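Local structure of beta-N-acetylglucosaminidase (Thermotoga maritima, 3WO8) at residues Leu16-Phe21 with Thr319-Leu324; Arg39-Leu44 with Gly281-Leu286; Ile167-His172 with Leu252-Ala257. The protein probably hydrolyses terminal non-reducing N-acetyl-D-hexosamine residues from N-acetyl-beta-D-hexosaminides, as a glycoside hydrolase of family 3. All coordinates share one frame; numbering follows the deposited sequence.

Contact 1 of 3, residues Leu16-Phe21 with Thr319-Leu324; sequences LGKLFF and TVEKYL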
# COMPACT_ATOMS: atom_id res chain seq x y z
N LEU B 16 -28.79 -19.47 6.52
CA LEU B 16 -27.78 -20.42 6.01
C LEU B 16 -26.79 -19.82 4.97
O LEU B 16 -25.91 -20.51 4.44
CB LEU B 16 -28.45 -21.68 5.43
CG LEU B 16 -29.63 -21.57 4.45
CD1 LEU B 16 -29.93 -22.93 3.84
CD2 LEU B 16 -30.89 -21.07 5.13
N GLY B 17 -26.94 -18.53 4.70
CA GLY B 17 -25.87 -17.75 4.07
C GLY B 17 -24.60 -17.79 4.91
O GLY B 17 -23.48 -17.73 4.36
N LYS B 18 -24.77 -17.94 6.23
CA LYS B 18 -23.65 -18.16 7.15
C LYS B 18 -22.73 -19.31 6.77
O LYS B 18 -21.58 -19.33 7.21
CB LYS B 18 -24.14 -18.40 8.58
CG LYS B 18 -24.23 -17.18 9.46
CD LYS B 18 -25.20 -16.14 8.91
CE LYS B 18 -25.09 -14.86 9.73
NZ LYS B 18 -26.04 -13.84 9.24
N LEU B 19 -23.21 -20.27 5.99
CA LEU B 19 -22.41 -21.45 5.65
C LEU B 19 -21.47 -21.28 4.48
O LEU B 19 -20.67 -22.19 4.17
CB LEU B 19 -23.31 -22.66 5.41
CG LEU B 19 -23.60 -23.45 6.69
CD1 LEU B 19 -22.69 -23.08 7.86
CD2 LEU B 19 -25.03 -23.21 7.13
N PHE B 20 -21.52 -20.10 3.85
CA PHE B 20 -20.79 -19.91 2.63
C PHE B 20 -19.76 -18.78 2.63
O PHE B 20 -20.03 -17.67 3.10
CB PHE B 20 -21.79 -19.68 1.53
CG PHE B 20 -22.51 -20.92 1.10
CD1 PHE B 20 -21.82 -21.94 0.43
CD2 PHE B 20 -23.86 -21.08 1.35
CE1 PHE B 20 -22.47 -23.08 0.03
CE2 PHE B 20 -24.52 -22.22 0.94
CZ PHE B 20 -23.82 -23.22 0.29
N PHE B 21 -18.60 -19.12 2.08
CA PHE B 21 -17.51 -18.22 1.79
C PHE B 21 -17.25 -18.14 0.26
O PHE B 21 -16.98 -19.14 -0.38
CB PHE B 21 -16.23 -18.67 2.54
CG PHE B 21 -15.47 -17.53 3.16
CD1 PHE B 21 -15.03 -16.47 2.37
CD2 PHE B 21 -15.24 -17.49 4.53
CE1 PHE B 21 -14.36 -15.41 2.94
CE2 PHE B 21 -14.55 -16.43 5.09
CZ PHE B 21 -14.10 -15.40 4.30
N THR B 319 -21.54 -21.25 15.38
CA THR B 319 -20.08 -21.06 15.34
C THR B 319 -19.65 -19.85 14.48
O THR B 319 -18.81 -19.04 14.86
CB THR B 319 -19.39 -22.33 14.81
OG1 THR B 319 -19.73 -23.44 15.62
CG2 THR B 319 -17.88 -22.19 14.83
N VAL B 320 -20.26 -19.75 13.31
CA VAL B 320 -20.04 -18.63 12.42
C VAL B 320 -20.49 -17.32 13.05
O VAL B 320 -19.79 -16.33 12.95
CB VAL B 320 -20.70 -18.87 11.04
CG1 VAL B 320 -20.77 -17.59 10.22
CG2 VAL B 320 -19.89 -19.89 10.27
N GLU B 321 -21.63 -17.31 13.72
CA GLU B 321 -22.10 -16.06 14.35
C GLU B 321 -21.27 -15.62 15.55
O GLU B 321 -21.19 -14.43 15.87
CB GLU B 321 -23.56 -16.18 14.72
CG GLU B 321 -24.46 -16.22 13.49
CD GLU B 321 -25.89 -16.54 13.83
OE1 GLU B 321 -26.09 -17.28 14.81
OE2 GLU B 321 -26.81 -16.05 13.13
N LYS B 322 -20.64 -16.61 16.19
CA LYS B 322 -19.74 -16.39 17.28
C LYS B 322 -18.52 -15.62 16.79
O LYS B 322 -18.09 -14.64 17.38
CB LYS B 322 -19.29 -17.76 17.86
CG LYS B 322 -18.56 -17.65 19.20
CD LYS B 322 -18.38 -19.02 19.87
CE LYS B 322 -16.99 -19.63 19.69
NZ LYS B 322 -16.20 -19.68 20.95
N TYR B 323 -17.96 -16.09 15.68
CA TYR B 323 -16.77 -15.49 15.13
C TYR B 323 -17.07 -14.09 14.63
O TYR B 323 -16.37 -13.14 14.92
CB TYR B 323 -16.26 -16.37 14.02
CG TYR B 323 -15.33 -17.41 14.54
CD1 TYR B 323 -15.77 -18.47 15.28
CD2 TYR B 323 -13.98 -17.32 14.29
CE1 TYR B 323 -14.90 -19.44 15.74
CE2 TYR B 323 -13.10 -18.28 14.75
CZ TYR B 323 -13.56 -19.33 15.48
OH TYR B 323 -12.64 -20.24 15.92
N LEU B 324 -18.17 -14.00 13.92
CA LEU B 324 -18.69 -12.76 13.45
C LEU B 324 -18.86 -11.78 14.60
O LEU B 324 -18.50 -10.60 14.47
CB LEU B 324 -20.02 -13.02 12.77
CG LEU B 324 -20.31 -12.23 11.51
CD1 LEU B 324 -19.15 -12.25 10.54
CD2 LEU B 324 -21.56 -12.78 10.85
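Helix 310-326 lies across the N-terminal end of a TIM barrel and packs here against the turn that leads into the first barrel strand, 20-24. That turn is a short 3-10 segment, Leu16-Leu19, tied by backbone bonds from Leu19 N to Leu16 O and from Phe20 N to Gly17 O, and Lys18 faces the helix from it. Its main partner is Val320. Both Val320 methyls lie against Lys18 O, CG2 at 3.5 Å, and CG1 of Val320 also meets CG of Lys18 at 3.6 Å. With CG1 anti to the backbone N (chi1 166°), the valine spreads both methyls toward the turn. Thr41 and Met283 also touch Val320, which thereby meets the bottom of the barrel core. The lysine chain bends at its second torsion (chi2 61°) and then runs straight on, crossing Glu321 at about a right angle. The aliphatic CG of Glu321 thus sits 4.0 Å from CE of Lys18, and CD2 of Leu324 is 4.2 Å from that same CE. The charged ends probably attract each other only weakly, Lys18 NZ and Glu321 OE2 being 4.5 Å apart, beyond a salt bridge. Cutting Lys18 back to an alanine removes everything beyond CB, which would probably bare part of Val320 CG1 and the end of Leu324 and leave the Glu321 carboxylate without its nearby positive charge. Hydrocarbon and one backbone carbonyl thus make the contact, with the two opposite charges near each other at its edge; there Glu321 OE2 lies 4.0 Å from Lys18 CE, nearer to this methylene than to the ammonium nitrogen.

Contact 2 of 3, residues Arg39-Leu44 with Gly281-Leu286; sequences RPTGIL and GNMILL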
# COMPACT_ATOMS: atom_id res chain seq x y z
N ARG B 39 -27.07 -14.63 1.41
CA ARG B 39 -26.36 -13.60 2.18
C ARG B 39 -25.11 -14.24 2.68
O ARG B 39 -24.98 -14.58 3.86
CB ARG B 39 -27.25 -13.00 3.28
CG ARG B 39 -28.36 -12.10 2.72
CD ARG B 39 -28.55 -10.77 3.47
NE ARG B 39 -28.42 -10.94 4.92
CZ ARG B 39 -29.38 -11.39 5.74
NH1 ARG B 39 -30.58 -11.68 5.26
NH2 ARG B 39 -29.15 -11.52 7.06
N PRO B 40 -24.17 -14.45 1.75
CA PRO B 40 -23.00 -15.22 2.10
C PRO B 40 -22.26 -14.45 3.18
O PRO B 40 -22.28 -13.22 3.16
CB PRO B 40 -22.23 -15.32 0.79
CG PRO B 40 -22.73 -14.21 -0.06
CD PRO B 40 -24.09 -13.84 0.42
N THR B 41 -21.68 -15.14 4.15
CA THR B 41 -21.05 -14.47 5.27
C THR B 41 -19.62 -14.08 4.85
O THR B 41 -19.19 -12.95 5.05
CB THR B 41 -21.13 -15.32 6.58
OG1 THR B 41 -22.23 -14.85 7.38
CG2 THR B 41 -19.87 -15.22 7.45
N GLY B 42 -18.94 -15.04 4.22
CA GLY B 42 -17.54 -14.91 3.83
C GLY B 42 -17.33 -14.28 2.46
O GLY B 42 -17.78 -14.81 1.45
N ILE B 43 -16.65 -13.14 2.42
CA ILE B 43 -16.35 -12.43 1.18
C ILE B 43 -14.87 -12.56 1.05
O ILE B 43 -14.18 -11.96 1.85
CB ILE B 43 -16.69 -10.92 1.25
CG1 ILE B 43 -18.16 -10.68 1.59
CG2 ILE B 43 -16.32 -10.21 -0.05
CD1 ILE B 43 -19.13 -11.23 0.57
N LEU B 44 -14.37 -13.35 0.11
CA LEU B 44 -12.93 -13.43 -0.18
C LEU B 44 -12.62 -12.54 -1.38
O LEU B 44 -13.19 -12.77 -2.43
CB LEU B 44 -12.53 -14.86 -0.48
CG LEU B 44 -11.20 -15.04 -1.17
CD1 LEU B 44 -10.11 -14.41 -0.32
CD2 LEU B 44 -10.85 -16.50 -1.42
N GLY B 281 -17.68 -29.63 9.23
CA GLY B 281 -17.05 -28.46 8.65
C GLY B 281 -18.13 -27.41 8.68
O GLY B 281 -19.30 -27.75 8.63
N ASN B 282 -17.75 -26.15 8.75
CA ASN B 282 -18.73 -25.12 8.94
C ASN B 282 -18.96 -24.30 7.70
O ASN B 282 -20.10 -24.17 7.26
CB ASN B 282 -18.30 -24.19 10.07
CG ASN B 282 -18.05 -24.92 11.37
OD1 ASN B 282 -16.95 -24.90 11.91
ND2 ASN B 282 -19.08 -25.57 11.88
N MET B 283 -17.90 -23.71 7.15
CA MET B 283 -18.10 -22.87 5.96
C MET B 283 -17.53 -23.52 4.73
O MET B 283 -16.42 -24.06 4.72
CB MET B 283 -17.54 -21.44 6.12
CG MET B 283 -18.28 -20.60 7.15
SD MET B 283 -17.47 -19.02 7.41
CE MET B 283 -18.48 -18.04 6.26
N ILE B 284 -18.36 -23.48 3.69
CA ILE B 284 -18.00 -23.99 2.37
C ILE B 284 -17.44 -22.81 1.58
O ILE B 284 -18.09 -21.76 1.45
CB ILE B 284 -19.24 -24.53 1.61
CG1 ILE B 284 -19.84 -25.74 2.34
CG2 ILE B 284 -18.86 -24.95 0.22
CD1 ILE B 284 -21.32 -25.87 2.06
N LEU B 285 -16.25 -23.01 1.05
CA LEU B 285 -15.59 -21.99 0.30
C LEU B 285 -15.79 -22.27 -1.18
O LEU B 285 -15.33 -23.30 -1.73
CB LEU B 285 -14.09 -21.96 0.63
CG LEU B 285 -13.27 -21.00 -0.22
CD1 LEU B 285 -13.84 -19.59 -0.13
CD2 LEU B 285 -11.79 -21.05 0.14
N LEU B 286 -16.47 -21.33 -1.82
CA LEU B 286 -16.56 -21.26 -3.25
C LEU B 286 -15.56 -20.18 -3.78
O LEU B 286 -15.81 -18.97 -3.75
CB LEU B 286 -18.01 -20.97 -3.64
CG LEU B 286 -19.09 -21.92 -3.07
CD1 LEU B 286 -20.49 -21.59 -3.62
CD2 LEU B 286 -18.76 -23.39 -3.31
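Thr41 and Met283 carry the closest of the apolar contacts, reaching across strand 20-24, which lies between strands 42-45 and 283-286; Thr41 is the residue just before the first of these. The methyl CE of Met283 abuts CG2 of Thr41 at 3.4 Å, and the two side chains cross at about a right angle. The bend at the last torsion of the methionine (chi3 96°) turns CE, beyond the sulfur, toward Thr41 and Gly42. A second apolar pair lies further along, where CD2 of Leu44 and CD1 of Leu285 brush at 4.5 Å, a looser touch.

Side chain against backbone is the other kind of contact. Met283 CE packs 3.7 Å from Gly42 N, close to where a CB would point.

Main chain does not pair with main chain here: the CA atoms of Gly42 and Leu285 stand 8.1 Å apart. Instead Gly42 bonds to Phe20 and Cys22 of the intervening strand, and Phe21 of that strand touches both Met283 and Leu285. Every touching residue is buried. Side chains from alternate parallel strands fill the interior of a TIM barrel in this way, here with helix 310-326 beneath the N-terminal end, its Val320 packed on Thr41 and Met283.

Contact 3 of 3, residues Ile167-His172 with Leu252-Ala257; sequences IPCIKH and LVISDA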
# COMPACT_ATOMS: atom_id res chain seq x y z
N ILE B 167 -8.77 -12.10 12.23
CA ILE B 167 -8.83 -13.50 12.58
C ILE B 167 -8.07 -14.25 11.52
O ILE B 167 -8.37 -14.10 10.31
CB ILE B 167 -10.25 -14.02 12.57
CG1 ILE B 167 -11.14 -13.18 13.48
CG2 ILE B 167 -10.29 -15.47 13.03
CD1 ILE B 167 -12.60 -13.29 13.14
N PRO B 168 -7.09 -15.06 11.94
CA PRO B 168 -6.34 -15.80 10.96
C PRO B 168 -6.98 -17.10 10.68
O PRO B 168 -7.90 -17.52 11.37
CB PRO B 168 -5.01 -16.06 11.66
CG PRO B 168 -5.40 -16.17 13.10
CD PRO B 168 -6.59 -15.24 13.29
N CYS B 169 -6.45 -17.74 9.66
CA CYS B 169 -6.88 -19.04 9.24
C CYS B 169 -5.67 -19.96 8.99
O CYS B 169 -4.98 -19.83 8.00
CB CYS B 169 -7.68 -18.89 7.98
SG CYS B 169 -8.40 -20.48 7.53
N ILE B 170 -5.40 -20.88 9.90
CA ILE B 170 -4.30 -21.82 9.68
C ILE B 170 -4.68 -22.82 8.60
O ILE B 170 -5.85 -23.18 8.45
CB ILE B 170 -3.87 -22.56 10.96
CG1 ILE B 170 -5.05 -23.28 11.61
CG2 ILE B 170 -3.28 -21.56 11.93
CD1 ILE B 170 -4.64 -24.05 12.85
N LYS B 171 -3.69 -23.22 7.81
CA LYS B 171 -3.95 -24.07 6.67
C LYS B 171 -2.71 -24.88 6.30
O LYS B 171 -1.60 -24.50 6.68
CB LYS B 171 -4.48 -23.25 5.49
CG LYS B 171 -3.59 -22.11 5.02
CD LYS B 171 -4.31 -21.15 4.05
CE LYS B 171 -3.29 -20.62 3.05
NZ LYS B 171 -3.58 -19.29 2.47
N HIS B 172 -2.88 -26.03 5.64
CA HIS B 172 -4.18 -26.69 5.37
C HIS B 172 -4.27 -27.93 6.23
O HIS B 172 -3.35 -28.76 6.20
CB HIS B 172 -4.28 -27.14 3.92
CG HIS B 172 -4.05 -26.03 2.94
ND1 HIS B 172 -2.79 -25.52 2.67
CD2 HIS B 172 -4.92 -25.32 2.19
CE1 HIS B 172 -2.91 -24.57 1.76
NE2 HIS B 172 -4.19 -24.44 1.45
N LEU B 252 -14.18 -22.32 14.03
CA LEU B 252 -14.53 -22.26 12.60
C LEU B 252 -13.68 -23.16 11.72
O LEU B 252 -12.46 -23.12 11.73
CB LEU B 252 -14.41 -20.84 12.11
CG LEU B 252 -15.25 -20.46 10.91
CD1 LEU B 252 -16.72 -20.73 11.15
CD2 LEU B 252 -15.09 -18.97 10.65
N VAL B 253 -14.35 -24.04 11.00
CA VAL B 253 -13.70 -24.89 10.05
C VAL B 253 -14.22 -24.50 8.68
O VAL B 253 -15.46 -24.46 8.41
CB VAL B 253 -13.94 -26.37 10.32
CG1 VAL B 253 -13.50 -27.19 9.12
CG2 VAL B 253 -13.16 -26.79 11.56
N ILE B 254 -13.27 -24.21 7.80
CA ILE B 254 -13.62 -23.73 6.50
C ILE B 254 -13.00 -24.67 5.51
O ILE B 254 -11.90 -25.20 5.73
CB ILE B 254 -13.17 -22.28 6.27
CG1 ILE B 254 -13.84 -21.75 5.00
CG2 ILE B 254 -11.64 -22.16 6.18
CD1 ILE B 254 -13.47 -20.32 4.64
N SER B 255 -13.73 -24.90 4.43
CA SER B 255 -13.23 -25.73 3.33
C SER B 255 -12.18 -24.99 2.50
O SER B 255 -12.24 -23.76 2.40
CB SER B 255 -14.40 -26.14 2.43
OG SER B 255 -14.75 -25.10 1.52
N ASP B 256 -11.24 -25.71 1.91
CA ASP B 256 -10.47 -25.15 0.82
C ASP B 256 -11.51 -25.01 -0.30
O ASP B 256 -12.67 -25.42 -0.10
CB ASP B 256 -9.26 -26.00 0.46
CG ASP B 256 -8.20 -25.20 -0.29
OD1 ASP B 256 -8.57 -24.18 -0.89
OD2 ASP B 256 -7.01 -25.54 -0.29
N ALA B 257 -11.17 -24.37 -1.41
CA ALA B 257 -12.19 -24.03 -2.42
C ALA B 257 -12.72 -25.28 -3.09
O ALA B 257 -11.95 -26.10 -3.59
CB ALA B 257 -11.61 -23.10 -3.46
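Cys169 lays its sulfur against Ile254, SG to CG2 at 3.9 Å. This apolar touch reaches past strand 216-219, whose Met218 packs on both residues. With SG anti to the backbone N (chi1 -173°), the thiol extends from strand 167-173 toward strand 253-257.

Toward the C-terminal ends of these two strands the contact turns polar. The His172 ring and the Asp256 carboxylate have planes only 18° apart, and OD2 of Asp256 approaches the ring obliquely, 3.3 Å from CD2 of His172. The nitrogen beside that carbon, His172 NE2, is 3.5 Å from Asp256 OD2, but the angle is too poor for a hydrogen bond.

Each group has its own partners. His172 ND1 bonds to Asp128 OD2, a cis peptide joins Lys171 to His172, and CB of Lys171 sits 3.8 Å above the centre of the imidazole. Asp256 is gripped through OD1, which takes the backbone N of Ala257 at 2.7 Å on its anti side. The backbone O of Asp256 accepts Ser255 OG, a hydroxyl that also meets Leu285 N.

In a TIM barrel the C-terminal strand ends surround the active site. The chemistry is consistent with a polar pocket wall in which His172 and Asp256 are probably positioned by their separate partners, Asp128 and Ala257, without a hydrogen bond between them.

In the fold
All three contacts belong to the one parallel barrel, at different depths. Contact 1 lies at the N-terminal floor of the barrel, partly buried, where helix 310-326 meets the turn before the first strand and a lysine lends both hydrocarbon and charge. Contacts 2 and 3 are buried and each spans strands that are not sheet neighbours; the side chains of contact 2 meet through carbon atoms alone, while contact 3 passes from apolar to polar along its strands. Strands 20-24, 283-286 and 253-257 lie side by side, so backbone bonds such as Leu19 O to Ile284 N and Met283 O to Ser255 N stitch the three together. Along the chain they nest, contact 3 inside contact 2 and contact 2 inside contact 1.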